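DNA repair protein RAD7 (Saccharomyces cerevisiae, PDB 5ZB2) promotes nucleotide excision repair of nontranscribed DNA as part of the global genome repair complex, working with Rad16 and Abf1 and binding Elc1. Local coordinates at residues Q201-D206 against I228-Q233. Residues are numbered along the deposited sequence; the frame is centred on the assembly and turned at random.
Sequences QYLVND and INLLGQ
On the helical outer side of the leucine-rich repeat solenoid, which forms the C-terminal part of Rad7, Leu203 and Val204, just past helix 199-202, meet Leu230 and Gln233 of helix 224-234. On the buried side the leucines touch through one methyl each, Leu203 CD1 lying 4.0 Å from Leu230 CD1 as the two side chains cross at a slant. With CG anti to the backbone N (chi1 -165°), Leu230 sends CD1 toward Leu203. Leu203 also packs on Leu175 of helix 168-178 and on Leu182 and Phe208 in loops, and Leu230 on Leu199, consistent with the hydrophobic interior of a leucine-rich repeat fold. Leu203 is the centre of an inverse gamma turn, closed by a weak bond from Val204 N to Tyr202 O of 3.0 Å. Leu203 O lies 3.0 Å from Gln233 CG, a close contact with an aliphatic carbon. Beyond CG the glutamine chain bends at chi2 (68°) and carries its amide obliquely across Val204, with Gln233 NE2 4.1 Å from Val204 CG1 and Gln233 OE1 4.1 Å from Val204 CA. No direct hydrogen bond joins the segments; instead a water bridges them, 2.7 Å from Gln233 OE1 and 2.9 Å from Asp206 OD1. With an alanine at Gln233, this water would probably lose its amide partner, and the Leu203 carbonyl and the flank of Val204 would be uncovered. Asp206 OD1 has a second, long and weak ionic partner in Arg236, just beyond helix 224-234.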
# COMPACT_ATOMS: atom_id res chain seq x y z
N GLN A 201 36.76 -1.92 -16.44
CA GLN A 201 37.33 -1.20 -15.30
C GLN A 201 36.77 -1.70 -13.98
O GLN A 201 37.51 -1.83 -13.00
CB GLN A 201 37.05 0.30 -15.44
CG GLN A 201 37.56 0.93 -16.71
CD GLN A 201 37.43 2.44 -16.69
OE1 GLN A 201 37.39 3.06 -15.63
NE2 GLN A 201 37.36 3.04 -17.87
N TYR A 202 35.47 -1.97 -13.92
CA TYR A 202 34.78 -2.15 -12.65
C TYR A 202 34.52 -3.61 -12.28
O TYR A 202 34.37 -3.91 -11.09
CB TYR A 202 33.45 -1.40 -12.65
CG TYR A 202 33.59 0.10 -12.56
CD1 TYR A 202 33.68 0.73 -11.32
CD2 TYR A 202 33.61 0.89 -13.70
CE1 TYR A 202 33.80 2.09 -11.23
CE2 TYR A 202 33.73 2.26 -13.61
CZ TYR A 202 33.83 2.86 -12.37
OH TYR A 202 33.94 4.22 -12.27
N LEU A 203 34.45 -4.51 -13.26
CA LEU A 203 34.09 -5.90 -12.99
C LEU A 203 35.36 -6.67 -12.65
O LEU A 203 35.91 -7.43 -13.45
CB LEU A 203 33.37 -6.50 -14.19
CG LEU A 203 32.07 -5.82 -14.61
CD1 LEU A 203 31.45 -6.56 -15.79
CD2 LEU A 203 31.08 -5.74 -13.46
N VAL A 204 35.83 -6.48 -11.41
CA VAL A 204 37.13 -7.00 -10.98
C VAL A 204 37.00 -8.18 -10.03
O VAL A 204 38.03 -8.76 -9.65
CB VAL A 204 37.98 -5.89 -10.34
CG1 VAL A 204 38.20 -4.76 -11.34
CG2 VAL A 204 37.33 -5.37 -9.07
N ASN A 205 35.79 -8.56 -9.64
CA ASN A 205 35.64 -9.68 -8.71
C ASN A 205 36.26 -10.93 -9.31
O ASN A 205 35.93 -11.34 -10.42
CB ASN A 205 34.17 -9.92 -8.40
CG ASN A 205 33.97 -10.79 -7.17
OD1 ASN A 205 34.14 -12.01 -7.23
ND2 ASN A 205 33.60 -10.17 -6.06
N ASP A 206 37.17 -11.55 -8.55
CA ASP A 206 37.90 -12.72 -9.02
C ASP A 206 37.03 -13.96 -9.17
O ASP A 206 37.55 -15.00 -9.56
CB ASP A 206 39.06 -13.01 -8.06
CG ASP A 206 40.07 -11.88 -8.00
OD1 ASP A 206 40.40 -11.31 -9.07
OD2 ASP A 206 40.54 -11.55 -6.89
N ILE A 228 37.41 -8.10 -25.63
CA ILE A 228 38.72 -8.69 -25.35
C ILE A 228 39.21 -8.26 -23.98
O ILE A 228 39.59 -9.08 -23.15
CB ILE A 228 39.72 -8.33 -26.46
CG1 ILE A 228 39.32 -9.01 -27.76
CG2 ILE A 228 41.15 -8.74 -26.05
CD1 ILE A 228 40.03 -8.47 -28.98
N ASN A 229 39.19 -6.95 -23.72
CA ASN A 229 39.62 -6.45 -22.41
C ASN A 229 38.79 -7.05 -21.29
O ASN A 229 39.31 -7.41 -20.23
CB ASN A 229 39.55 -4.92 -22.38
CG ASN A 229 40.57 -4.28 -23.30
OD1 ASN A 229 41.52 -4.93 -23.74
ND2 ASN A 229 40.40 -2.99 -23.58
N LEU A 230 37.48 -7.20 -21.52
CA LEU A 230 36.62 -7.81 -20.51
C LEU A 230 36.99 -9.27 -20.28
O LEU A 230 37.07 -9.73 -19.14
CB LEU A 230 35.16 -7.67 -20.92
CG LEU A 230 34.09 -7.93 -19.86
CD1 LEU A 230 34.26 -7.01 -18.66
CD2 LEU A 230 32.72 -7.75 -20.49
N LEU A 231 37.24 -10.01 -21.37
CA LEU A 231 37.64 -11.41 -21.23
C LEU A 231 38.98 -11.54 -20.52
O LEU A 231 39.19 -12.50 -19.77
CB LEU A 231 37.69 -12.08 -22.60
CG LEU A 231 36.35 -12.34 -23.28
CD1 LEU A 231 36.55 -12.87 -24.69
CD2 LEU A 231 35.51 -13.32 -22.47
N GLY A 232 39.89 -10.59 -20.73
CA GLY A 232 41.14 -10.59 -20.00
C GLY A 232 40.95 -10.47 -18.50
O GLY A 232 41.88 -10.78 -17.74
N GLN A 233 39.77 -10.05 -18.06
CA GLN A 233 39.46 -9.90 -16.64
C GLN A 233 38.70 -11.11 -16.09
O GLN A 233 39.07 -11.65 -15.05
CB GLN A 233 38.64 -8.62 -16.43
CG GLN A 233 38.31 -8.31 -14.99
CD GLN A 233 39.53 -7.93 -14.18
OE1 GLN A 233 39.99 -8.68 -13.33
NE2 GLN A 233 40.06 -6.74 -14.45
O HOH W 1 41.00 -9.06 -10.81